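Side-chain contacts in beta-phenylalanine aminotransferase (Variovorax paradoxus, PDB 4AO9), which catalyses pyridoxal-5'-phosphate-dependent transfer of the amino group of beta-phenylalanine and belongs to the class-III aminotransferases: residues N359-N364 / A437-F442; V367-T372 / M378-V383; R401-F406 / G444-L449. All blocks are in the same frame, centred on the assembly; numbering follows the deposited sequence.

The three contacts lie on the same side of the chain's centre, their own centres 10 to 13 Å apart. Along the chain, helix 341-365 of interaction 1 leads into the hairpin of interaction 2, which is followed by helix 398-410 of interaction 3; helix 429-445 then supplies interaction 1, and its end and the turn after it supply interaction 3. The segments of those two contacts therefore alternate in sequence, while interaction 2 closes before interaction 3 opens. N359 OD1 bonds to F371 N, R401 NH2 to A380 O, and I439 packs on L404. Helices and hairpin are thus joined in the C-terminal part of the chain, the side chain of N379 about 11 Å from a bound pyridoxal-5'-phosphate.

Interaction 1: residues N359-N364 / A437-F442; sequences NALCAN and AAIGSF
L361 meets I439 and G440 through a single methyl group, CD2, which marks the tight part of this small helix-helix contact. The two backbones approach to 7.3 Å between L361 CA and G440 CA, yet the surface buried amounts to just 127 Å², all of it through van der Waals contact. CD2 lies 3.7 Å from G440 N and 3.9 Å from G440 CA, directly against the backbone of G440. Close beside that approach the same methyl touches I439 CG2 at 3.9 Å. In L361, CG is anti to the backbone N (chi1 171°), which sends the branch across the gap towards helix 429-445. In I439, CG2 takes the position anti to the backbone N, leaving CG1 and CD1 to run away from L361 and into the protein, where they pack on L404 and F371.

The two helices belong to the C-terminal part of this class-III aminotransferase, where they pack beside the antiparallel sheet built from strands 370-374, 377-381 and 420-422. N359, two residues before L361, ties helix 341-365 to that sheet: F371 N donates a hydrogen bond to N359 OD1.

Away from the CD2 site the contact slackens quickly. L361 CD1 stays 5.1 Å from G440 N, and both L361 and G440 are partly exposed. Towards the buried side, C362 SG comes no nearer than 4.7 Å to I439 CG2, and the C362 side chain rests instead on M369.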
ATOM      1  N   ASN A 359     -23.064  28.173   3.255  1.00 14.75           N
ATOM      2  CA  ASN A 359     -23.163  28.725   4.602  1.00 15.24           C
ATOM      3  C   ASN A 359     -24.155  29.879   4.704  1.00 15.88           C
ATOM      4  O   ASN A 359     -24.880  29.981   5.690  1.00 16.68           O
ATOM      5  CB  ASN A 359     -21.779  29.078   5.135  1.00 15.11           C
ATOM      6  CG  ASN A 359     -21.034  27.849   5.597  1.00 15.75           C
ATOM      7  OD1 ASN A 359     -21.648  26.908   6.102  1.00 16.04           O
ATOM      8  ND2 ASN A 359     -19.719  27.843   5.430  1.00 14.81           N
ATOM      9  N   ALA A 360     -24.221  30.696   3.660  1.00 16.43           N
ATOM     10  CA  ALA A 360     -25.186  31.799   3.613  1.00 17.17           C
ATOM     11  C   ALA A 360     -26.611  31.254   3.578  1.00 17.64           C
ATOM     12  O   ALA A 360     -27.492  31.755   4.293  1.00 18.31           O
ATOM     13  CB  ALA A 360     -24.918  32.692   2.413  1.00 17.70           C
ATOM     14  N   LEU A 361     -26.826  30.226   2.763  1.00 17.70           N
ATOM     15  CA  LEU A 361     -28.127  29.569   2.650  1.00 17.87           C
ATOM     16  C   LEU A 361     -28.591  29.019   3.997  1.00 18.57           C
ATOM     17  O   LEU A 361     -29.716  29.282   4.432  1.00 19.11           O
ATOM     18  CB  LEU A 361     -28.073  28.459   1.587  1.00 17.83           C
ATOM     19  CG  LEU A 361     -29.248  27.485   1.437  1.00 18.22           C
ATOM     20  CD1 LEU A 361     -30.544  28.208   1.071  1.00 20.17           C
ATOM     21  CD2 LEU A 361     -28.910  26.408   0.395  1.00 19.38           C
ATOM     22  N   CYS A 362     -27.715  28.278   4.672  1.00 18.37           N
ATOM     23  CA  CYS A 362     -28.053  27.678   5.958  1.00 18.93           C
ATOM     24  C   CYS A 362     -28.400  28.735   7.000  1.00 19.29           C
ATOM     25  O   CYS A 362     -29.395  28.599   7.718  1.00 19.93           O
ATOM     26  CB  CYS A 362     -26.902  26.809   6.461  1.00 17.81           C
ATOM     27  SG  CYS A 362     -26.624  25.296   5.493  1.00 18.69           S
ATOM     28  N   ALA A 363     -27.583  29.786   7.065  1.00 19.50           N
ATOM     29  CA  ALA A 363     -27.795  30.890   8.001  1.00 20.34           C
ATOM     30  C   ALA A 363     -29.109  31.610   7.716  1.00 21.46           C
ATOM     31  O   ALA A 363     -29.861  31.920   8.645  1.00 21.85           O
ATOM     32  CB  ALA A 363     -26.628  31.855   7.956  1.00 20.24           C
ATOM     33  N   ASN A 364     -29.383  31.864   6.439  1.00 21.98           N
ATOM     34  CA  ASN A 364     -30.636  32.522   6.034  1.00 23.14           C
ATOM     35  C   ASN A 364     -31.874  31.723   6.426  1.00 23.34           C
ATOM     36  O   ASN A 364     -32.911  32.303   6.761  1.00 23.68           O
ATOM     37  CB  ASN A 364     -30.645  32.821   4.529  1.00 23.59           C
ATOM     38  CG  ASN A 364     -29.735  33.986   4.154  1.00 26.07           C
ATOM     39  OD1 ASN A 364     -29.383  34.820   4.992  1.00 30.34           O
ATOM     40  ND2 ASN A 364     -29.349  34.046   2.881  1.00 29.98           N
ATOM     41  N   ALA A 437     -28.774  24.050  -5.005  1.00 15.93           N
ATOM     42  CA  ALA A 437     -30.221  23.888  -5.110  1.00 16.48           C
ATOM     43  C   ALA A 437     -30.720  22.674  -4.323  1.00 16.36           C
ATOM     44  O   ALA A 437     -31.800  22.719  -3.729  1.00 17.47           O
ATOM     45  CB  ALA A 437     -30.650  23.812  -6.572  1.00 16.38           C
ATOM     46  N   ALA A 438     -29.923  21.600  -4.294  1.00 15.79           N
ATOM     47  CA  ALA A 438     -30.294  20.382  -3.574  1.00 15.84           C
ATOM     48  C   ALA A 438     -30.238  20.547  -2.053  1.00 15.83           C
ATOM     49  O   ALA A 438     -31.041  19.960  -1.326  1.00 15.97           O
ATOM     50  CB  ALA A 438     -29.447  19.202  -4.035  1.00 15.50           C
ATOM     51  N   ILE A 439     -29.301  21.362  -1.573  1.00 15.73           N
ATOM     52  CA  ILE A 439     -29.270  21.708  -0.157  1.00 16.00           C
ATOM     53  C   ILE A 439     -30.477  22.583   0.177  1.00 16.54           C
ATOM     54  O   ILE A 439     -31.096  22.417   1.226  1.00 16.65           O
ATOM     55  CB  ILE A 439     -27.922  22.384   0.243  1.00 15.36           C
ATOM     56  CG1 ILE A 439     -26.739  21.443  -0.053  1.00 15.31           C
ATOM     57  CG2 ILE A 439     -27.923  22.832   1.723  1.00 16.49           C
ATOM     58  CD1 ILE A 439     -26.812  20.064   0.632  1.00 15.16           C
ATOM     59  N   GLY A 440     -30.815  23.491  -0.739  1.00 17.08           N
ATOM     60  CA  GLY A 440     -32.013  24.329  -0.603  1.00 18.04           C
ATOM     61  C   GLY A 440     -33.273  23.488  -0.498  1.00 18.67           C
ATOM     62  O   GLY A 440     -34.103  23.710   0.391  1.00 19.20           O
ATOM     63  N   SER A 441     -33.412  22.510  -1.390  1.00 18.93           N
ATOM     64  CA  SER A 441     -34.578  21.628  -1.353  1.00 19.62           C
ATOM     65  C   SER A 441     -34.559  20.700  -0.139  1.00 19.44           C
ATOM     66  O   SER A 441     -35.613  20.346   0.389  1.00 20.47           O
ATOM     67  CB  SER A 441     -34.741  20.841  -2.660  1.00 19.68           C
ATOM     68  OG  SER A 441     -33.656  19.959  -2.880  1.00 20.28           O
ATOM     69  N   PHE A 442     -33.364  20.310   0.313  1.00 18.85           N
ATOM     70  CA  PHE A 442     -33.246  19.532   1.538  1.00 18.47           C
ATOM     71  C   PHE A 442     -33.820  20.290   2.738  1.00 19.33           C
ATOM     72  O   PHE A 442     -34.657  19.759   3.469  1.00 19.20           O
ATOM     73  CB  PHE A 442     -31.789  19.135   1.813  1.00 17.56           C
ATOM     74  CG  PHE A 442     -31.613  18.343   3.074  1.00 16.27           C
ATOM     75  CD1 PHE A 442     -32.066  17.030   3.154  1.00 15.61           C
ATOM     76  CD2 PHE A 442     -31.003  18.916   4.190  1.00 16.45           C
ATOM     77  CE1 PHE A 442     -31.917  16.297   4.324  1.00 14.78           C
ATOM     78  CE2 PHE A 442     -30.844  18.188   5.367  1.00 16.79           C
ATOM     79  CZ  PHE A 442     -31.298  16.874   5.431  1.00 16.26           C
TER

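Interaction 2: residues V367-T372 / M378-V383; sequences VAMQFT and MNAHFV
M369 and F382 lie side by side and point the same way, the sulfur approaching the ring obliquely in a Met-aromatic contact, with M369 SD 3.6 Å from F382 CE1. F371 instead presents a ring face to A380, whose CB makes an off-centre CH-pi contact, 3.6 Å from F371 CE2. Polar groups occupy the opposite side of the strands. T372 crosses H381 at about a right angle, placing OG1 at the ring edge, in its plane and 3.1 Å from NE2; both atoms hydrogen-bond to G234 O. Q370 has CG between the backbone N and the carbonyl carbon (chi1 63°) and then runs extended, which carries its amide to the end of the facing segment. There NE2 gives V383 O a 3.0 Å bond that is nearly straight (174°) but arrives from above the carbonyl plane, and a second bond to G385 O. A leucine here has no N-H to give, and the carbonyls of V383 and G385 would probably be left without their common donor. Between the two faces runs the backbone ladder: Q370 N to H381 O (3.0 Å) and H381 N to Q370 O (2.8 Å) form one hydrogen-bonded pair, T372 and N379 the next, and F371 and A380 the non-hydrogen-bonded pair between them. This alternation is that of a beta hairpin, here forming two strands of a three-stranded antiparallel sheet.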
ATOM      1  N   VAL A 367     -31.253  27.213  10.155  1.00 19.50           N
ATOM      2  CA  VAL A 367     -30.989  25.831  10.565  1.00 18.92           C
ATOM      3  C   VAL A 367     -29.592  25.682  11.167  1.00 18.04           C
ATOM      4  O   VAL A 367     -28.662  26.403  10.794  1.00 18.53           O
ATOM      5  CB  VAL A 367     -31.186  24.816   9.403  1.00 19.10           C
ATOM      6  CG1 VAL A 367     -32.661  24.705   9.048  1.00 19.68           C
ATOM      7  CG2 VAL A 367     -30.354  25.199   8.179  1.00 18.69           C
ATOM      8  N   ALA A 368     -29.458  24.752  12.109  1.00 17.54           N
ATOM      9  CA  ALA A 368     -28.149  24.388  12.647  1.00 17.20           C
ATOM     10  C   ALA A 368     -27.470  23.415  11.676  1.00 17.19           C
ATOM     11  O   ALA A 368     -27.433  22.199  11.893  1.00 17.53           O
ATOM     12  CB  ALA A 368     -28.278  23.786  14.033  1.00 17.57           C
ATOM     13  N   MET A 369     -26.975  23.989  10.587  1.00 16.39           N
ATOM     14  CA  MET A 369     -26.303  23.265   9.522  1.00 15.98           C
ATOM     15  C   MET A 369     -25.243  24.206   8.965  1.00 15.54           C
ATOM     16  O   MET A 369     -25.470  25.410   8.824  1.00 16.47           O
ATOM     17  CB  MET A 369     -27.306  22.845   8.441  1.00 15.99           C
ATOM     18  CG  MET A 369     -26.748  21.907   7.374  1.00 16.37           C
ATOM     19  SD  MET A 369     -27.979  21.560   6.096  1.00 17.86           S
ATOM     20  CE  MET A 369     -27.073  20.343   5.138  1.00 16.97           C
ATOM     21  N   GLN A 370     -24.064  23.663   8.688  1.00 14.48           N
ATOM     22  CA  GLN A 370     -22.985  24.465   8.138  1.00 13.80           C
ATOM     23  C   GLN A 370     -22.045  23.563   7.353  1.00 13.32           C
ATOM     24  O   GLN A 370     -22.116  22.340   7.451  1.00 13.41           O
ATOM     25  CB  GLN A 370     -22.214  25.170   9.251  1.00 13.92           C
ATOM     26  CG  GLN A 370     -21.517  24.228  10.216  1.00 14.06           C
ATOM     27  CD  GLN A 370     -20.744  24.990  11.253  1.00 14.39           C
ATOM     28  OE1 GLN A 370     -19.704  25.579  10.961  1.00 14.73           O
ATOM     29  NE2 GLN A 370     -21.255  24.999  12.471  1.00 14.92           N
ATOM     30  N   PHE A 371     -21.178  24.190   6.571  1.00 12.63           N
ATOM     31  CA  PHE A 371     -20.142  23.481   5.838  1.00 12.49           C
ATOM     32  C   PHE A 371     -18.795  24.030   6.267  1.00 12.22           C
ATOM     33  O   PHE A 371     -18.556  25.233   6.188  1.00 12.83           O
ATOM     34  CB  PHE A 371     -20.352  23.654   4.334  1.00 12.38           C
ATOM     35  CG  PHE A 371     -21.536  22.894   3.801  1.00 12.79           C
ATOM     36  CD1 PHE A 371     -22.840  23.356   4.017  1.00 13.38           C
ATOM     37  CD2 PHE A 371     -21.354  21.704   3.092  1.00 12.97           C
ATOM     38  CE1 PHE A 371     -23.938  22.642   3.535  1.00 14.92           C
ATOM     39  CE2 PHE A 371     -22.449  20.998   2.594  1.00 13.71           C
ATOM     40  CZ  PHE A 371     -23.743  21.465   2.818  1.00 14.78           C
ATOM     41  N   THR A 372     -17.935  23.146   6.762  1.00 11.65           N
ATOM     42  CA  THR A 372     -16.583  23.521   7.178  1.00 11.45           C
ATOM     43  C   THR A 372     -15.572  23.080   6.126  1.00 11.29           C
ATOM     44  O   THR A 372     -15.832  22.142   5.375  1.00 11.51           O
ATOM     45  CB  THR A 372     -16.210  22.909   8.557  1.00 11.87           C
ATOM     46  OG1 THR A 372     -16.356  21.482   8.527  1.00 12.00           O
ATOM     47  CG2 THR A 372     -17.108  23.470   9.650  1.00 12.59           C
ATOM     48  N   MET A 378     -14.967  20.397   1.525  1.00 11.12           N
ATOM     49  CA  MET A 378     -15.834  20.861   2.614  1.00 11.18           C
ATOM     50  C   MET A 378     -16.666  19.715   3.171  1.00 11.15           C
ATOM     51  O   MET A 378     -16.720  18.641   2.579  1.00 10.95           O
ATOM     52  CB  MET A 378     -16.730  22.024   2.150  1.00 11.37           C
ATOM     53  CG  MET A 378     -17.645  21.655   1.007  1.00 11.66           C
ATOM     54  SD  MET A 378     -18.295  23.069   0.093  1.00 13.69           S
ATOM     55  CE  MET A 378     -16.902  23.438  -0.968  1.00 13.96           C
ATOM     56  N   ASN A 379     -17.322  19.939   4.302  1.00 11.57           N
ATOM     57  CA  ASN A 379     -18.103  18.891   4.951  1.00 11.47           C
ATOM     58  C   ASN A 379     -19.334  19.480   5.624  1.00 11.51           C
ATOM     59  O   ASN A 379     -19.218  20.461   6.368  1.00 11.62           O
ATOM     60  CB  ASN A 379     -17.227  18.166   5.990  1.00 11.35           C
ATOM     61  CG  ASN A 379     -17.602  16.694   6.196  1.00 12.38           C
ATOM     62  OD1 ASN A 379     -16.769  15.806   5.987  1.00 13.50           O
ATOM     63  ND2 ASN A 379     -18.837  16.428   6.627  1.00 11.58           N
ATOM     64  N   ALA A 380     -20.493  18.875   5.362  1.00 11.65           N
ATOM     65  CA  ALA A 380     -21.750  19.250   6.015  1.00 12.72           C
ATOM     66  C   ALA A 380     -21.721  18.798   7.472  1.00 13.62           C
ATOM     67  O   ALA A 380     -21.278  17.685   7.775  1.00 14.23           O
ATOM     68  CB  ALA A 380     -22.924  18.612   5.293  1.00 12.69           C
ATOM     69  N   HIS A 381     -22.180  19.661   8.377  1.00 13.76           N
ATOM     70  CA  HIS A 381     -22.336  19.302   9.788  1.00 14.56           C
ATOM     71  C   HIS A 381     -23.638  19.876  10.308  1.00 15.13           C
ATOM     72  O   HIS A 381     -23.951  21.035  10.046  1.00 16.29           O
ATOM     73  CB  HIS A 381     -21.185  19.840  10.645  1.00 14.11           C
ATOM     74  CG  HIS A 381     -19.838  19.310  10.258  1.00 14.55           C
ATOM     75  ND1 HIS A 381     -19.476  17.992  10.431  1.00 17.65           N
ATOM     76  CD2 HIS A 381     -18.763  19.930   9.717  1.00 13.92           C
ATOM     77  CE1 HIS A 381     -18.239  17.819  10.000  1.00 14.93           C
ATOM     78  NE2 HIS A 381     -17.781  18.978   9.565  1.00 14.14           N
ATOM     79  N   PHE A 382     -24.384  19.064  11.048  1.00 15.62           N
ATOM     80  CA  PHE A 382     -25.620  19.526  11.684  1.00 16.23           C
ATOM     81  C   PHE A 382     -25.359  20.018  13.103  1.00 16.80           C
ATOM     82  O   PHE A 382     -25.769  19.408  14.090  1.00 17.21           O
ATOM     83  CB  PHE A 382     -26.696  18.446  11.618  1.00 16.47           C
ATOM     84  CG  PHE A 382     -27.131  18.146  10.218  1.00 16.16           C
ATOM     85  CD1 PHE A 382     -28.072  18.956   9.580  1.00 17.13           C
ATOM     86  CD2 PHE A 382     -26.562  17.089   9.516  1.00 16.36           C
ATOM     87  CE1 PHE A 382     -28.463  18.697   8.275  1.00 17.69           C
ATOM     88  CE2 PHE A 382     -26.944  16.820   8.214  1.00 16.59           C
ATOM     89  CZ  PHE A 382     -27.891  17.621   7.587  1.00 16.62           C
ATOM     90  N   VAL A 383     -24.638  21.131  13.172  1.00 17.30           N
ATOM     91  CA  VAL A 383     -24.275  21.764  14.431  1.00 18.49           C
ATOM     92  C   VAL A 383     -24.173  23.274  14.195  1.00 19.22           C
ATOM     93  O   VAL A 383     -23.858  23.719  13.085  1.00 19.02           O
ATOM     94  CB  VAL A 383     -22.951  21.164  14.998  1.00 18.36           C
ATOM     95  CG1 VAL A 383     -21.729  21.683  14.237  1.00 18.72           C
ATOM     96  CG2 VAL A 383     -22.821  21.432  16.487  1.00 19.75           C
TER

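Interaction 3: residues R401-F406 / G444-L449; sequences RQLLFF and GGHGAL
Similar torsions extend L403 and L449 towards each other: in both, CG is anti to the carbonyl carbon (chi1 -68° in L403, -58° in L449) and CD1 is anti to CA. The two CD1 methyls, L403 CD1 and L449 CD1, consequently meet at an angle, 4.3 Å apart. H446 adds its ring to the group, with CD2 lying 4.5 Å obliquely from L403 CD1 and 3.9 Å from L449 CD1, and the two leucine methyls and the CD2 corner of H446 meet by van der Waals contact. With L403 CA and H446 CA 8.9 Å apart, side-chain ends alone bridge the distance. A hydrogen bond from ND1 to F442 O and a stack on the F442 ring fix the rotation of the imidazole, and this keeps its CD2 corner facing L403.

H446 is the first residue to leave helical geometry after helix 429-445, the last helix of this aminotransferase chain, and the contact therefore sets the end of that helix beside helix 398-410. Beyond it the chain turns, L449 N bonding to H446 O at 2.9 Å, which brings L449 to the same L403 methyl. L403 is buried, whereas H446 and L449 are partly exposed. L449 also packs on A25, I26 and A29, adding the N-terminal helix 23-40 to the cluster.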
ATOM      1  N   ARG A 401     -27.371  13.201   8.740  1.00 14.46           N
ATOM      2  CA  ARG A 401     -26.407  12.958   7.664  1.00 13.99           C
ATOM      3  C   ARG A 401     -26.939  11.923   6.668  1.00 13.49           C
ATOM      4  O   ARG A 401     -26.762  12.070   5.456  1.00 12.28           O
ATOM      5  CB  ARG A 401     -25.059  12.491   8.229  1.00 14.27           C
ATOM      6  CG  ARG A 401     -24.340  13.531   9.090  1.00 17.71           C
ATOM      7  CD  ARG A 401     -22.855  13.185   9.201  1.00 20.46           C
ATOM      8  NE  ARG A 401     -21.991  14.370   9.263  1.00 24.96           N
ATOM      9  CZ  ARG A 401     -20.674  14.311   9.462  1.00 24.93           C
ATOM     10  NH1 ARG A 401     -20.063  13.139   9.613  1.00 26.04           N
ATOM     11  NH2 ARG A 401     -19.960  15.421   9.502  1.00 25.95           N
ATOM     12  N   GLN A 402     -27.602  10.886   7.185  1.00 13.20           N
ATOM     13  CA  GLN A 402     -28.184   9.860   6.309  1.00 13.47           C
ATOM     14  C   GLN A 402     -29.306  10.449   5.458  1.00 13.50           C
ATOM     15  O   GLN A 402     -29.365  10.222   4.247  1.00 13.41           O
ATOM     16  CB  GLN A 402     -28.691   8.661   7.108  1.00 13.44           C
ATOM     17  CG  GLN A 402     -27.625   7.900   7.860  1.00 14.68           C
ATOM     18  CD  GLN A 402     -28.190   6.676   8.535  1.00 16.20           C
ATOM     19  OE1 GLN A 402     -28.547   5.692   7.873  1.00 18.15           O
ATOM     20  NE2 GLN A 402     -28.280   6.721   9.855  1.00 18.49           N
ATOM     21  N   LEU A 403     -30.196  11.217   6.086  1.00 14.00           N
ATOM     22  CA  LEU A 403     -31.286  11.851   5.347  1.00 14.44           C
ATOM     23  C   LEU A 403     -30.757  12.747   4.226  1.00 13.88           C
ATOM     24  O   LEU A 403     -31.274  12.715   3.112  1.00 13.74           O
ATOM     25  CB  LEU A 403     -32.235  12.618   6.292  1.00 15.02           C
ATOM     26  CG  LEU A 403     -33.077  11.744   7.243  1.00 16.61           C
ATOM     27  CD1 LEU A 403     -33.831  12.581   8.278  1.00 16.82           C
ATOM     28  CD2 LEU A 403     -34.065  10.860   6.493  1.00 17.00           C
ATOM     29  N   LEU A 404     -29.706  13.518   4.518  1.00 13.43           N
ATOM     30  CA  LEU A 404     -29.039  14.342   3.499  1.00 13.01           C
ATOM     31  C   LEU A 404     -28.499  13.508   2.341  1.00 12.84           C
ATOM     32  O   LEU A 404     -28.735  13.827   1.171  1.00 12.84           O
ATOM     33  CB  LEU A 404     -27.895  15.162   4.118  1.00 12.66           C
ATOM     34  CG  LEU A 404     -27.095  16.023   3.127  1.00 12.46           C
ATOM     35  CD1 LEU A 404     -27.967  17.068   2.415  1.00 14.28           C
ATOM     36  CD2 LEU A 404     -25.960  16.708   3.866  1.00 13.21           C
ATOM     37  N   PHE A 405     -27.776  12.439   2.683  1.00 12.52           N
ATOM     38  CA  PHE A 405     -27.200  11.533   1.693  1.00 12.52           C
ATOM     39  C   PHE A 405     -28.258  10.980   0.733  1.00 12.58           C
ATOM     40  O   PHE A 405     -28.085  11.038  -0.486  1.00 12.26           O
ATOM     41  CB  PHE A 405     -26.447  10.384   2.386  1.00 12.92           C
ATOM     42  CG  PHE A 405     -25.954   9.332   1.438  1.00 12.68           C
ATOM     43  CD1 PHE A 405     -24.785   9.535   0.698  1.00 14.27           C
ATOM     44  CD2 PHE A 405     -26.673   8.151   1.257  1.00 14.19           C
ATOM     45  CE1 PHE A 405     -24.336   8.570  -0.201  1.00 13.93           C
ATOM     46  CE2 PHE A 405     -26.227   7.175   0.355  1.00 14.83           C
ATOM     47  CZ  PHE A 405     -25.058   7.394  -0.375  1.00 15.14           C
ATOM     48  N   PHE A 406     -29.354  10.461   1.286  1.00 12.64           N
ATOM     49  CA  PHE A 406     -30.420   9.889   0.457  1.00 13.29           C
ATOM     50  C   PHE A 406     -31.155  10.945  -0.359  1.00 13.06           C
ATOM     51  O   PHE A 406     -31.497  10.709  -1.521  1.00 13.31           O
ATOM     52  CB  PHE A 406     -31.398   9.066   1.303  1.00 14.22           C
ATOM     53  CG  PHE A 406     -30.800   7.807   1.865  1.00 14.11           C
ATOM     54  CD1 PHE A 406     -30.395   6.775   1.015  1.00 13.96           C
ATOM     55  CD2 PHE A 406     -30.638   7.642   3.240  1.00 15.11           C
ATOM     56  CE1 PHE A 406     -29.829   5.617   1.527  1.00 15.43           C
ATOM     57  CE2 PHE A 406     -30.069   6.486   3.760  1.00 16.30           C
ATOM     58  CZ  PHE A 406     -29.666   5.468   2.898  1.00 15.98           C
ATOM     59  N   GLY A 444     -35.749  22.961   2.688  1.00 24.54           N
ATOM     60  CA  GLY A 444     -37.165  23.212   2.407  1.00 26.41           C
ATOM     61  C   GLY A 444     -38.085  22.049   2.741  1.00 27.52           C
ATOM     62  O   GLY A 444     -39.180  22.250   3.277  1.00 28.21           O
ATOM     63  N   GLY A 445     -37.641  20.831   2.437  1.00 27.99           N
ATOM     64  CA  GLY A 445     -38.448  19.631   2.643  1.00 28.82           C
ATOM     65  C   GLY A 445     -38.304  18.954   3.997  1.00 29.51           C
ATOM     66  O   GLY A 445     -39.139  18.127   4.372  1.00 29.81           O
ATOM     67  N   HIS A 446     -37.246  19.295   4.731  1.00 29.72           N
ATOM     68  CA  HIS A 446     -36.976  18.676   6.029  1.00 30.27           C
ATOM     69  C   HIS A 446     -36.989  19.688   7.172  1.00 30.86           C
ATOM     70  O   HIS A 446     -36.468  19.408   8.256  1.00 30.86           O
ATOM     71  CB  HIS A 446     -35.628  17.945   6.006  1.00 29.74           C
ATOM     72  CG  HIS A 446     -35.589  16.773   5.078  1.00 29.54           C
ATOM     73  ND1 HIS A 446     -35.497  16.909   3.710  1.00 29.31           N
ATOM     74  CD2 HIS A 446     -35.627  15.442   5.322  1.00 29.67           C
ATOM     75  CE1 HIS A 446     -35.486  15.713   3.150  1.00 29.81           C
ATOM     76  NE2 HIS A 446     -35.561  14.805   4.106  1.00 30.57           N
ATOM     77  N   GLY A 447     -37.598  20.849   6.927  1.00 31.58           N
ATOM     78  CA  GLY A 447     -37.625  21.955   7.885  1.00 32.19           C
ATOM     79  C   GLY A 447     -37.961  21.550   9.308  1.00 32.32           C
ATOM     80  O   GLY A 447     -37.229  21.884  10.242  1.00 32.93           O
ATOM     81  N   ALA A 448     -39.064  20.818   9.461  1.00 32.19           N
ATOM     82  CA  ALA A 448     -39.554  20.369  10.767  1.00 31.80           C
ATOM     83  C   ALA A 448     -38.584  19.448  11.514  1.00 31.15           C
ATOM     84  O   ALA A 448     -38.610  19.382  12.747  1.00 31.49           O
ATOM     85  CB  ALA A 448     -40.914  19.686  10.606  1.00 32.29           C
ATOM     86  N   LEU A 449     -37.730  18.753  10.766  1.00 29.90           N
ATOM     87  CA  LEU A 449     -36.839  17.737  11.330  1.00 28.74           C
ATOM     88  C   LEU A 449     -35.473  18.273  11.756  1.00 27.61           C
ATOM     89  O   LEU A 449     -34.808  17.685  12.610  1.00 27.68           O
ATOM     90  CB  LEU A 449     -36.638  16.587  10.334  1.00 29.02           C
ATOM     91  CG  LEU A 449     -37.845  15.798   9.813  1.00 29.57           C
ATOM     92  CD1 LEU A 449     -37.409  14.852   8.710  1.00 29.65           C
ATOM     93  CD2 LEU A 449     -38.537  15.030  10.930  1.00 30.76           C
TER